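Local coordinates for uncharacterized protein (Xanthomonas campestris pv. campestris, PDB 3HIU) that is of unknown function but belongs to the ferritin-like clan of helical bundles and holds a sodium ion among its helices, at residues B[15-20]-B[101-106]; B[30-33]-B[38-41]; B[50-55]-B[135-140]; B[109-114]-B[131-136]. All coordinates share one frame; numbering follows the deposited sequence.

How the interactions relate
Helix 2-28, the first of four in this ferritin-like bundle, meets helix 94-120 in interaction 1, which closes a loop of 80 residues. Interaction 2 is nested inside that loop: it folds the connection after helix 2-28 back onto the early part of helix 36-62. Interaction 3 starts on the same helix and reaches helix 124-159, so its segments alternate with those of interaction 1 and the two loops cross. Interaction 4 opens after interaction 1 has closed, pairs helix 94-120 with helix 124-159, and ends on the stretch used by interaction 3, sharing Gln135 and Gln136. Interactions 1, 3 and 4 touch one another, whereas interaction 2, further along the bundle, touches interaction 3 alone, through Arg41.

Interaction 1 of 4, residues B[15-20]-B[101-106]; sequences YAMEKE and YAFEHL
A Met-aromatic contact between Met17, present as selenomethionine, and Phe103 joins helix 2-28 to helix 94-120 in this ferritin-like four-helix bundle. It illustrates how one ring can bridge two helices whose backbones stay well apart, since the nearest CA atoms, those of Met17 and Leu106, are 9.2 Å from each other. Phe103 carries its ring across the gap with CG turned anti to the backbone N (chi1 -161°), and the far end of the ring arrives at helix 2-28. There Met17 CG lies 3.5 Å from Phe103 CZ, while the selenium stands 5.4 Å from the ring centroid and 37° off the normal, an oblique approach. Glu20 comes to the ring edge, with OE1 near the ring plane and 3.2 Å from Phe103 CE2; its carboxylate is turned 75° against the ring. That places an acidic oxygen beside the weakly positive ring hydrogens, which is probably favourable, although Glu20 is poorly ordered. Ala21 and Met24 of helix 2-28 also touch Phe103, while His105 on the same segment stacks on His105 of the second subunit. Backbone joins in as well: Met17 O lies in the ring plane, 3.7 Å from Phe103 CE1.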
loop_
_atom_site.group_PDB
_atom_site.type_symbol
_atom_site.label_atom_id
_atom_site.label_comp_id
_atom_site.label_asym_id
_atom_site.label_seq_id
_atom_site.Cartn_x
_atom_site.Cartn_y
_atom_site.Cartn_z
ATOM N N TYR B 15 14.220 8.464 0.519
ATOM C CA TYR B 15 14.591 9.470 -0.460
ATOM C C TYR B 15 14.268 8.943 -1.849
ATOM O O TYR B 15 13.775 9.672 -2.707
ATOM C CB TYR B 15 16.080 9.801 -0.359
ATOM C CG TYR B 15 16.518 10.847 -1.360
ATOM C CD1 TYR B 15 16.462 12.198 -1.046
ATOM C CD2 TYR B 15 16.967 10.488 -2.626
ATOM C CE1 TYR B 15 16.851 13.164 -1.956
ATOM C CE2 TYR B 15 17.362 11.449 -3.545
ATOM C CZ TYR B 15 17.300 12.786 -3.201
ATOM O OH TYR B 15 17.688 13.752 -4.100
ATOM N N ALA B 16 14.547 7.660 -2.054
ATOM C CA ALA B 16 14.362 7.020 -3.341
ATOM C C ALA B 16 12.894 6.688 -3.537
ATOM O O ALA B 16 12.377 6.711 -4.647
ATOM C CB ALA B 16 15.202 5.767 -3.411
HETATM N N MSE B 17 12.226 6.373 -2.440
HETATM C CA MSE B 17 10.801 6.115 -2.464
HETATM C C MSE B 17 10.043 7.384 -2.883
HETATM O O MSE B 17 9.075 7.327 -3.645
HETATM C CB MSE B 17 10.375 5.637 -1.079
HETATM C CG MSE B 17 8.974 5.117 -0.984
HETATM SE SE MSE B 17 8.530 4.910 0.900
HETATM C CE MSE B 17 10.076 3.851 1.445
ATOM N N GLU B 18 10.494 8.529 -2.384
ATOM C CA GLU B 18 9.878 9.814 -2.698
ATOM C C GLU B 18 10.113 10.215 -4.137
ATOM O O GLU B 18 9.328 10.965 -4.715
ATOM C CB GLU B 18 10.422 10.915 -1.785
ATOM C CG GLU B 18 10.074 10.738 -0.326
ATOM C CD GLU B 18 8.587 10.764 -0.088
ATOM O OE1 GLU B 18 7.836 11.158 -1.008
ATOM O OE2 GLU B 18 8.164 10.394 1.025
ATOM N N LYS B 19 11.171 9.754 -4.733
ATOM C CA LYS B 19 11.455 10.044 -6.135
ATOM C C LYS B 19 10.568 9.177 -7.036
ATOM O O LYS B 19 10.111 9.625 -8.090
ATOM C CB LYS B 19 12.938 9.819 -6.447
ATOM C CG LYS B 19 13.903 10.637 -5.576
ATOM C CD LYS B 19 13.939 12.097 -6.002
ATOM C CE LYS B 19 14.303 13.017 -4.848
ATOM N NZ LYS B 19 14.088 14.453 -5.206
ATOM N N GLU B 20 10.323 7.940 -6.605
ATOM C CA GLU B 20 9.411 7.034 -7.299
ATOM C C GLU B 20 7.969 7.509 -7.137
ATOM O O GLU B 20 7.156 7.415 -8.062
ATOM C CB GLU B 20 9.557 5.611 -6.754
ATOM C CG GLU B 20 8.448 4.661 -7.185
ATOM C CD GLU B 20 8.439 3.359 -6.395
ATOM O OE1 GLU B 20 9.000 3.327 -5.273
ATOM O OE2 GLU B 20 7.863 2.369 -6.900
ATOM N N TYR B 101 -3.190 4.773 -3.345
ATOM C CA TYR B 101 -3.541 4.601 -1.941
ATOM C C TYR B 101 -2.587 3.627 -1.220
ATOM O O TYR B 101 -2.176 3.886 -0.084
ATOM C CB TYR B 101 -4.998 4.135 -1.857
ATOM C CG TYR B 101 -5.510 3.815 -0.471
ATOM C CD1 TYR B 101 -5.949 4.828 0.390
ATOM C CD2 TYR B 101 -5.590 2.494 -0.031
ATOM C CE1 TYR B 101 -6.436 4.530 1.655
ATOM C CE2 TYR B 101 -6.073 2.187 1.231
ATOM C CZ TYR B 101 -6.493 3.204 2.072
ATOM O OH TYR B 101 -6.971 2.888 3.330
ATOM N N ALA B 102 -2.228 2.529 -1.893
ATOM C CA ALA B 102 -1.317 1.518 -1.347
ATOM C C ALA B 102 0.101 2.048 -1.165
ATOM O O ALA B 102 0.747 1.747 -0.171
ATOM C CB ALA B 102 -1.301 0.275 -2.225
ATOM N N PHE B 103 0.587 2.828 -2.129
ATOM C CA PHE B 103 1.907 3.431 -1.991
ATOM C C PHE B 103 1.923 4.443 -0.851
ATOM O O PHE B 103 2.906 4.534 -0.121
ATOM C CB PHE B 103 2.376 4.082 -3.298
ATOM C CG PHE B 103 3.881 4.311 -3.368
ATOM C CD1 PHE B 103 4.431 5.554 -3.062
ATOM C CD2 PHE B 103 4.746 3.277 -3.747
ATOM C CE1 PHE B 103 5.815 5.762 -3.129
ATOM C CE2 PHE B 103 6.125 3.480 -3.822
ATOM C CZ PHE B 103 6.657 4.723 -3.513
ATOM N N GLU B 104 0.835 5.197 -0.692
ATOM C CA GLU B 104 0.726 6.182 0.392
ATOM C C GLU B 104 0.716 5.473 1.745
ATOM O O GLU B 104 0.977 6.086 2.786
ATOM C CB GLU B 104 -0.538 7.041 0.252
ATOM C CG GLU B 104 -0.565 7.987 -0.957
ATOM C CD GLU B 104 0.511 9.065 -0.901
ATOM O OE1 GLU B 104 1.266 9.120 0.090
ATOM O OE2 GLU B 104 0.600 9.862 -1.856
ATOM N N HIS B 105 0.398 4.181 1.731
ATOM C CA HIS B 105 0.503 3.388 2.949
ATOM C C HIS B 105 1.878 2.722 3.102
ATOM O O HIS B 105 2.372 2.551 4.212
ATOM C CB HIS B 105 -0.664 2.403 3.061
ATOM C CG HIS B 105 -1.875 3.007 3.700
ATOM N ND1 HIS B 105 -2.899 3.586 2.973
ATOM C CD2 HIS B 105 -2.210 3.164 5.007
ATOM C CE1 HIS B 105 -3.814 4.055 3.803
ATOM N NE2 HIS B 105 -3.423 3.810 5.038
ATOM N N LEU B 106 2.503 2.370 1.983
ATOM C CA LEU B 106 3.904 2.004 2.010
ATOM C C LEU B 106 4.657 3.138 2.675
ATOM O O LEU B 106 5.439 2.926 3.589
ATOM C CB LEU B 106 4.434 1.797 0.589
ATOM C CG LEU B 106 5.847 1.214 0.488
ATOM C CD1 LEU B 106 5.968 -0.011 1.375
ATOM C CD2 LEU B 106 6.192 0.864 -0.961
#

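Interaction 2 of 4, residues B[30-33]-B[38-41]; sequences SRIE and LKRR. With EDO (1,2-ethanediol), chain P; EDO (1,2-ethanediol), chain N; EDO (1,2-ethanediol), chain K.
Leu38, early in helix 36-62, meets Ile32 of the preceding loop methyl to methyl, Leu38 CD1 lying 3.7 Å from Ile32 CD1. The pair belongs to the connection between helix 2-28 and helix 36-62, and it exemplifies how a buried apolar side chain of a loop can pack on the helix that follows. The backbone N of Leu38 donates to O2 of an ethanediol at 3.0 Å, one of three here that probably come from the crystallisation liquor, while its side chain reaches on to Trp143 and Ile151 of helix 124-159. At Lys39 the contact moves to the main chain: Ile32 is extended at its second torsion (chi2 171°), which carries CD1 to within 3.5 Å of Lys39 CA, and Ile32 CG2 packs 3.6 Å from Lys39 CB. The lysine chain then runs past Ile32 in the opposite direction and gives NZ to a second ethanediol, 2.8 Å from its O2. Arg40 turns away and forms a salt bridge with Glu37, and Arg41 forms one with Glu48. A third ethanediol accepts the N-H of Glu33 almost straight, at 177°. With no hydrogen bond linking the two segments, the fit of Ile32 against Leu38 and Lys39 is apolar, and the polar groups beside it turn to other partners.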
loop_
_atom_site.group_PDB
_atom_site.type_symbol
_atom_site.label_atom_id
_atom_site.label_comp_id
_atom_site.label_asym_id
_atom_site.label_seq_id
_atom_site.Cartn_x
_atom_site.Cartn_y
_atom_site.Cartn_z
ATOM N N SER B 30 -1.165 12.991 -15.403
ATOM C CA SER B 30 -1.254 13.126 -16.860
ATOM C C SER B 30 -2.432 12.389 -17.519
ATOM O O SER B 30 -2.865 12.760 -18.614
ATOM C CB SER B 30 0.059 12.691 -17.520
ATOM O OG SER B 30 1.023 13.725 -17.452
ATOM N N ARG B 31 -2.950 11.358 -16.857
ATOM C CA ARG B 31 -3.976 10.504 -17.453
ATOM C C ARG B 31 -5.397 10.915 -17.104
ATOM O O ARG B 31 -6.344 10.347 -17.632
ATOM C CB ARG B 31 -3.775 9.056 -17.012
ATOM C CG ARG B 31 -2.476 8.424 -17.466
ATOM C CD ARG B 31 -2.276 7.096 -16.757
ATOM N NE ARG B 31 -1.467 6.159 -17.529
ATOM C CZ ARG B 31 -1.939 5.416 -18.525
ATOM N NH1 ARG B 31 -3.213 5.507 -18.880
ATOM N NH2 ARG B 31 -1.135 4.586 -19.176
ATOM N N ILE B 32 -5.546 11.886 -16.205
ATOM C CA ILE B 32 -6.869 12.258 -15.702
ATOM C C ILE B 32 -7.613 13.254 -16.592
ATOM O O ILE B 32 -7.153 14.381 -16.806
ATOM C CB ILE B 32 -6.806 12.827 -14.283
ATOM C CG1 ILE B 32 -6.317 11.760 -13.296
ATOM C CG2 ILE B 32 -8.174 13.367 -13.877
ATOM C CD1 ILE B 32 -6.021 12.293 -11.882
ATOM N N GLU B 33 -8.775 12.832 -17.085
ATOM C CA GLU B 33 -9.584 13.665 -17.952
ATOM C C GLU B 33 -10.869 14.046 -17.264
ATOM O O GLU B 33 -11.479 15.046 -17.608
ATOM C CB GLU B 33 -9.947 12.905 -19.219
ATOM C CG GLU B 33 -8.833 12.062 -19.793
ATOM C CD GLU B 33 -9.306 11.171 -20.935
ATOM O OE1 GLU B 33 -10.144 10.270 -20.695
ATOM O OE2 GLU B 33 -8.833 11.373 -22.073
ATOM N N LEU B 38 -9.522 15.110 -8.241
ATOM C CA LEU B 38 -8.471 14.105 -8.200
ATOM C C LEU B 38 -7.188 14.724 -8.708
ATOM O O LEU B 38 -6.231 14.907 -7.955
ATOM C CB LEU B 38 -8.843 12.932 -9.097
ATOM C CG LEU B 38 -8.594 11.504 -8.647
ATOM C CD1 LEU B 38 -8.588 10.631 -9.879
ATOM C CD2 LEU B 38 -7.294 11.354 -7.848
ATOM N N LYS B 39 -7.193 15.050 -9.996
ATOM C CA LYS B 39 -6.036 15.596 -10.691
ATOM C C LYS B 39 -5.439 16.781 -9.941
ATOM O O LYS B 39 -4.221 16.850 -9.724
ATOM C CB LYS B 39 -6.437 16.008 -12.115
ATOM C CG LYS B 39 -5.365 16.721 -12.916
ATOM C CD LYS B 39 -5.915 17.147 -14.265
ATOM C CE LYS B 39 -4.814 17.242 -15.309
ATOM N NZ LYS B 39 -5.376 17.442 -16.672
ATOM N N ARG B 40 -6.303 17.713 -9.552
ATOM C CA ARG B 40 -5.903 18.873 -8.770
ATOM C C ARG B 40 -5.115 18.416 -7.532
ATOM O O ARG B 40 -4.109 19.028 -7.162
ATOM C CB ARG B 40 -7.144 19.667 -8.337
ATOM C CG ARG B 40 -6.869 21.092 -7.873
ATOM C CD ARG B 40 -7.716 21.492 -6.650
ATOM N NE ARG B 40 -9.149 21.603 -6.929
ATOM C CZ ARG B 40 -9.991 22.323 -6.194
ATOM N NH1 ARG B 40 -9.540 23.006 -5.147
ATOM N NH2 ARG B 40 -11.280 22.375 -6.510
ATOM N N ARG B 41 -5.572 17.336 -6.900
ATOM C CA ARG B 41 -4.949 16.862 -5.668
ATOM C C ARG B 41 -3.544 16.299 -5.917
ATOM O O ARG B 41 -2.576 16.671 -5.259
ATOM C CB ARG B 41 -5.831 15.812 -4.978
ATOM C CG ARG B 41 -5.681 15.812 -3.454
ATOM C CD ARG B 41 -4.466 16.639 -3.039
ATOM N NE ARG B 41 -3.983 16.358 -1.688
ATOM C CZ ARG B 41 -2.748 16.626 -1.270
ATOM N NH1 ARG B 41 -1.865 17.175 -2.093
ATOM N NH2 ARG B 41 -2.390 16.340 -0.030
HETATM C C1 EDO P . -10.912 8.391 -16.864
HETATM O O1 EDO P . -11.610 7.466 -16.024
HETATM C C2 EDO P . -9.760 9.045 -16.116
HETATM O O2 EDO P . -9.688 10.410 -16.526
HETATM C C1 EDO N . -4.820 20.362 -14.572
HETATM O O1 EDO N . -4.652 21.267 -13.472
HETATM C C2 EDO N . -5.732 20.957 -15.630
HETATM O O2 EDO N . -6.523 19.891 -16.142
HETATM C C1 EDO K . -12.729 13.171 -8.065
HETATM O O1 EDO K . -11.694 13.522 -7.154
HETATM C C2 EDO K . -13.329 14.456 -8.623
HETATM O O2 EDO K . -12.328 15.154 -9.361
#

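Interaction 3 of 4, residues B[50-55]-B[135-140]. With NA (sodium ion), chain J.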
loop_
_atom_site.group_PDB
_atom_site.type_symbol
_atom_site.label_atom_id
_atom_site.label_comp_id
_atom_site.label_asym_id
_atom_site.label_seq_id
_atom_site.Cartn_x
_atom_site.Cartn_y
_atom_site.Cartn_z
ATOM N N GLN B 50 8.306 16.551 -3.725
ATOM C CA GLN B 50 9.579 17.191 -4.013
ATOM C C GLN B 50 10.175 17.810 -2.745
ATOM O O GLN B 50 11.383 17.729 -2.509
ATOM C CB GLN B 50 9.398 18.236 -5.110
ATOM C CG GLN B 50 8.906 17.628 -6.406
ATOM C CD GLN B 50 8.305 18.651 -7.345
ATOM O OE1 GLN B 50 8.257 19.841 -7.036
ATOM N NE2 GLN B 50 7.840 18.191 -8.500
ATOM N N GLN B 51 9.316 18.404 -1.921
ATOM C CA GLN B 51 9.744 19.010 -0.666
ATOM C C GLN B 51 10.028 17.988 0.443
ATOM O O GLN B 51 10.781 18.268 1.374
ATOM C CB GLN B 51 8.717 20.037 -0.200
ATOM C CG GLN B 51 8.605 21.214 -1.135
ATOM C CD GLN B 51 8.118 22.455 -0.434
ATOM O OE1 GLN B 51 7.341 22.375 0.519
ATOM N NE2 GLN B 51 8.570 23.615 -0.899
ATOM N N GLN B 52 9.423 16.807 0.342
ATOM C CA GLN B 52 9.699 15.731 1.286
ATOM C C GLN B 52 11.141 15.259 1.192
ATOM O O GLN B 52 11.921 15.452 2.120
ATOM C CB GLN B 52 8.749 14.557 1.065
ATOM C CG GLN B 52 7.470 14.720 1.824
ATOM C CD GLN B 52 6.398 13.762 1.374
ATOM O OE1 GLN B 52 6.670 12.777 0.686
ATOM N NE2 GLN B 52 5.162 14.053 1.756
ATOM N N SER B 53 11.486 14.645 0.062
ATOM C CA SER B 53 12.827 14.117 -0.145
ATOM C C SER B 53 13.895 15.200 0.046
ATOM O O SER B 53 14.950 14.942 0.599
ATOM C CB SER B 53 12.936 13.478 -1.527
ATOM O OG SER B 53 12.595 14.403 -2.538
ATOM N N ALA B 54 13.621 16.416 -0.409
ATOM C CA ALA B 54 14.537 17.522 -0.164
ATOM C C ALA B 54 14.706 17.698 1.336
ATOM O O ALA B 54 15.748 18.147 1.808
ATOM C CB ALA B 54 14.021 18.792 -0.787
ATOM N N GLY B 55 13.668 17.353 2.087
ATOM C CA GLY B 55 13.763 17.349 3.534
ATOM C C GLY B 55 14.545 16.132 3.979
ATOM O O GLY B 55 15.374 16.195 4.885
ATOM N N GLN B 135 2.385 12.760 8.350
ATOM C CA GLN B 135 1.044 13.346 8.449
ATOM C C GLN B 135 0.501 13.718 7.067
ATOM O O GLN B 135 -0.706 13.649 6.828
ATOM C CB GLN B 135 1.050 14.576 9.372
ATOM C CG GLN B 135 -0.050 14.581 10.456
ATOM C CD GLN B 135 -1.404 15.121 9.983
ATOM O OE1 GLN B 135 -1.478 16.027 9.148
ATOM N NE2 GLN B 135 -2.483 14.573 10.537
ATOM N N GLN B 136 1.402 14.100 6.164
ATOM C CA GLN B 136 1.027 14.413 4.786
ATOM C C GLN B 136 0.616 13.167 4.000
ATOM O O GLN B 136 -0.268 13.229 3.139
ATOM C CB GLN B 136 2.177 15.123 4.064
ATOM C CG GLN B 136 2.726 16.352 4.782
ATOM C CD GLN B 136 3.794 17.072 3.966
ATOM O OE1 GLN B 136 4.492 16.461 3.154
ATOM N NE2 GLN B 136 3.923 18.375 4.180
ATOM N N GLU B 137 1.271 12.040 4.285
ATOM C CA GLU B 137 0.940 10.778 3.618
ATOM C C GLU B 137 -0.421 10.320 4.106
ATOM O O GLU B 137 -1.273 9.893 3.321
ATOM C CB GLU B 137 2.006 9.711 3.887
ATOM C CG GLU B 137 3.417 10.147 3.541
ATOM C CD GLU B 137 3.476 10.937 2.252
ATOM O OE1 GLU B 137 2.732 10.622 1.304
ATOM O OE2 GLU B 137 4.273 11.883 2.181
ATOM N N ILE B 138 -0.634 10.447 5.411
ATOM C CA ILE B 138 -1.934 10.142 5.993
ATOM C C ILE B 138 -3.020 11.032 5.411
ATOM O O ILE B 138 -4.065 10.550 4.972
ATOM C CB ILE B 138 -1.902 10.283 7.505
ATOM C CG1 ILE B 138 -1.197 9.061 8.113
ATOM C CG2 ILE B 138 -3.319 10.421 8.040
ATOM C CD1 ILE B 138 -0.848 9.196 9.575
ATOM N N GLU B 139 -2.762 12.336 5.408
ATOM C CA GLU B 139 -3.668 13.310 4.809
ATOM C C GLU B 139 -4.025 12.907 3.373
ATOM O O GLU B 139 -5.197 12.883 2.982
ATOM C CB GLU B 139 -3.007 14.697 4.826
ATOM C CG GLU B 139 -3.965 15.885 4.866
ATOM C CD GLU B 139 -4.168 16.537 3.511
ATOM O OE1 GLU B 139 -4.613 15.850 2.568
ATOM O OE2 GLU B 139 -3.893 17.749 3.393
HETATM N N MSE B 140 -2.996 12.583 2.586
HETATM C CA MSE B 140 -3.167 12.262 1.163
HETATM C C MSE B 140 -3.919 10.946 0.950
HETATM O O MSE B 140 -4.845 10.865 0.135
HETATM C CB MSE B 140 -1.800 12.213 0.476
HETATM C CG MSE B 140 -1.830 11.898 -1.025
HETATM SE SE MSE B 140 -2.863 13.148 -2.124
HETATM C CE MSE B 140 -1.883 12.964 -3.781
HETATM NA NA NA J . 4.857 11.675 -1.175
#
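Gln52 puts its side-chain amide at the centre of the contact, one end on a metal and the other on helix 124-159. OE1 of Gln52 binds the sodium ion at 2.8 Å, and Thr49, one turn earlier on helix 36-62, supplies a second protein ligand. The amide NE2 of Gln52 donates to Gln136 OE1 at 2.9 Å in a nearly straight bond, 171° at the hydrogen; the donor lies in the carbonyl plane of Gln136, and the acceptor lies close to the amide plane of Gln52. The sodium on OE1 and Gln136 OE1 on NE2 would together favour this rotation of the amide. The approach of Glu137 is less certain, because the modelled 2.4 Å between Gln52 NE2 and Glu137 OE2 is too short to be trusted as a bond length. As modelled, its carboxylate comes from the opposite direction and is turned 82° against the Gln52 amide. A bend at the second torsion of Glu137 (chi2 -41°) brings its carboxylate toward helix 36-62, where OE1 is hydrogen-bonded to His45 NE2. Glu104 and Glu107 of helix 94-120 and Glu18 of helix 2-28 lie close by, an acidic setting that resembles the metal centres of ferritin-like proteins. Helix 36-62 and helix 124-159 thus meet across this polar core, with helix 2-28 and helix 94-120 contributing from their own sides.

Interaction 4 of 4, residues B[109-114]-B[131-136]; sequences ASYRAL and EDILQQ
Tyr111 presents one ring face to Ile133, whose CG2 methyl sits 3.4 Å from the ring centroid and 19° off its normal, a CH-pi contact. The methyl is displaced from the centre toward the hydroxyl-bearing end, and the 3.2 Å from Ile133 CG2 to Tyr111 CZ makes this tight packing. CG1 of Ile133 stands beside the backbone N, and an extended chi2 of 169° brings CD1 to 3.9 Å from Tyr111 CE1. Leu134 fills in nearer the backbone, with its CB 4.0 Å from Tyr111 CB, and its CD2 methyl meets Arg112 CG at the same separation. Arg112 NH2 is hydrogen-bonded to Gln148 of the second subunit, whose amide also donates to Ala109 O, so Arg112 and Ala109 also take part in the dimer interface. As a worked case of antiparallel helix pairing, the two segments run at 159° with their axes 8.9 Å apart, and no hydrogen bond joins them. Helix 94-120 and helix 124-159 follow one another as a hairpin in the bundle; Tyr111 also packs on Ala14 of helix 2-28 and Val56 of helix 36-62, while Ile133 packs on Gln52 and Val56.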
loop_
_atom_site.group_PDB
_atom_site.type_symbol
_atom_site.label_atom_id
_atom_site.label_comp_id
_atom_site.label_asym_id
_atom_site.label_seq_id
_atom_site.Cartn_x
_atom_site.Cartn_y
_atom_site.Cartn_z
ATOM N N ALA B 109 3.895 3.450 6.681
ATOM C CA ALA B 109 4.672 2.464 7.403
ATOM C C ALA B 109 6.152 2.857 7.482
ATOM O O ALA B 109 6.745 2.842 8.558
ATOM C CB ALA B 109 4.498 1.092 6.783
ATOM N N SER B 110 6.748 3.226 6.353
ATOM C CA SER B 110 8.173 3.557 6.339
ATOM C C SER B 110 8.518 4.739 7.233
ATOM O O SER B 110 9.496 4.706 7.983
ATOM C CB SER B 110 8.630 3.859 4.920
ATOM O OG SER B 110 8.137 2.870 4.046
ATOM N N TYR B 111 7.712 5.788 7.149
ATOM C CA TYR B 111 7.981 6.979 7.922
ATOM C C TYR B 111 7.708 6.767 9.412
ATOM O O TYR B 111 8.415 7.315 10.255
ATOM C CB TYR B 111 7.209 8.165 7.352
ATOM C CG TYR B 111 7.851 8.736 6.104
ATOM C CD1 TYR B 111 9.091 9.352 6.171
ATOM C CD2 TYR B 111 7.222 8.658 4.863
ATOM C CE1 TYR B 111 9.693 9.885 5.044
ATOM C CE2 TYR B 111 7.816 9.187 3.717
ATOM C CZ TYR B 111 9.056 9.802 3.819
ATOM O OH TYR B 111 9.673 10.341 2.707
ATOM N N ARG B 112 6.700 5.968 9.747
ATOM C CA ARG B 112 6.504 5.596 11.140
ATOM C C ARG B 112 7.775 4.951 11.665
ATOM O O ARG B 112 8.251 5.306 12.730
ATOM C CB ARG B 112 5.335 4.629 11.314
ATOM C CG ARG B 112 3.963 5.234 11.059
ATOM C CD ARG B 112 2.845 4.201 11.255
ATOM N NE ARG B 112 2.303 4.214 12.613
ATOM C CZ ARG B 112 2.414 3.218 13.488
ATOM N NH1 ARG B 112 1.887 3.344 14.693
ATOM N NH2 ARG B 112 3.037 2.095 13.169
ATOM N N ALA B 113 8.325 3.999 10.909
ATOM C CA ALA B 113 9.527 3.280 11.329
ATOM C C ALA B 113 10.783 4.152 11.258
ATOM O O ALA B 113 11.793 3.833 11.879
ATOM C CB ALA B 113 9.702 1.997 10.538
ATOM N N LEU B 114 10.720 5.255 10.514
ATOM C CA LEU B 114 11.792 6.250 10.543
ATOM C C LEU B 114 11.783 7.081 11.826
ATOM O O LEU B 114 12.830 7.362 12.409
ATOM C CB LEU B 114 11.734 7.173 9.331
ATOM C CG LEU B 114 12.876 6.914 8.353
ATOM C CD1 LEU B 114 12.532 7.482 6.989
ATOM C CD2 LEU B 114 14.155 7.520 8.899
ATOM N N GLU B 131 7.849 12.837 11.086
ATOM C CA GLU B 131 6.471 12.805 11.564
ATOM C C GLU B 131 5.627 13.752 10.720
ATOM O O GLU B 131 4.413 13.562 10.568
ATOM C CB GLU B 131 6.390 13.194 13.046
ATOM C CG GLU B 131 6.926 12.146 14.016
ATOM C CD GLU B 131 7.286 12.735 15.381
ATOM O OE1 GLU B 131 6.706 13.775 15.766
ATOM O OE2 GLU B 131 8.156 12.161 16.071
ATOM N N ASP B 132 6.279 14.773 10.172
ATOM C CA ASP B 132 5.577 15.781 9.394
ATOM C C ASP B 132 5.307 15.262 7.991
ATOM O O ASP B 132 4.205 15.431 7.466
ATOM C CB ASP B 132 6.344 17.107 9.375
ATOM C CG ASP B 132 6.224 17.866 10.687
ATOM O OD1 ASP B 132 5.137 17.814 11.304
ATOM O OD2 ASP B 132 7.211 18.510 11.110
ATOM N N ILE B 133 6.304 14.616 7.392
ATOM C CA ILE B 133 6.090 13.919 6.127
ATOM C C ILE B 133 5.002 12.854 6.305
ATOM O O ILE B 133 4.135 12.676 5.449
ATOM C CB ILE B 133 7.397 13.266 5.599
ATOM C CG1 ILE B 133 8.397 14.343 5.169
ATOM C CG2 ILE B 133 7.100 12.308 4.433
ATOM C CD1 ILE B 133 9.799 13.811 4.890
ATOM N N LEU B 134 5.051 12.154 7.434
ATOM C CA LEU B 134 4.071 11.110 7.742
ATOM C C LEU B 134 2.627 11.617 7.710
ATOM O O LEU B 134 1.762 10.985 7.119
ATOM C CB LEU B 134 4.382 10.473 9.105
ATOM C CG LEU B 134 3.246 9.679 9.761
ATOM C CD1 LEU B 134 2.790 8.519 8.874
ATOM C CD2 LEU B 134 3.691 9.180 11.123
ATOM N N GLN B 135 2.385 12.760 8.350
ATOM C CA GLN B 135 1.044 13.346 8.449
ATOM C C GLN B 135 0.501 13.718 7.067
ATOM O O GLN B 135 -0.706 13.649 6.828
ATOM C CB GLN B 135 1.050 14.576 9.372
ATOM C CG GLN B 135 -0.050 14.581 10.456
ATOM C CD GLN B 135 -1.404 15.121 9.983
ATOM O OE1 GLN B 135 -1.478 16.027 9.148
ATOM N NE2 GLN B 135 -2.483 14.573 10.537
ATOM N N GLN B 136 1.402 14.100 6.164
ATOM C CA GLN B 136 1.027 14.413 4.786
ATOM C C GLN B 136 0.616 13.167 4.000
ATOM O O GLN B 136 -0.268 13.229 3.139
ATOM C CB GLN B 136 2.177 15.123 4.064
ATOM C CG GLN B 136 2.726 16.352 4.782
ATOM C CD GLN B 136 3.794 17.072 3.966
ATOM O OE1 GLN B 136 4.492 16.461 3.154
ATOM N NE2 GLN B 136 3.923 18.375 4.180
#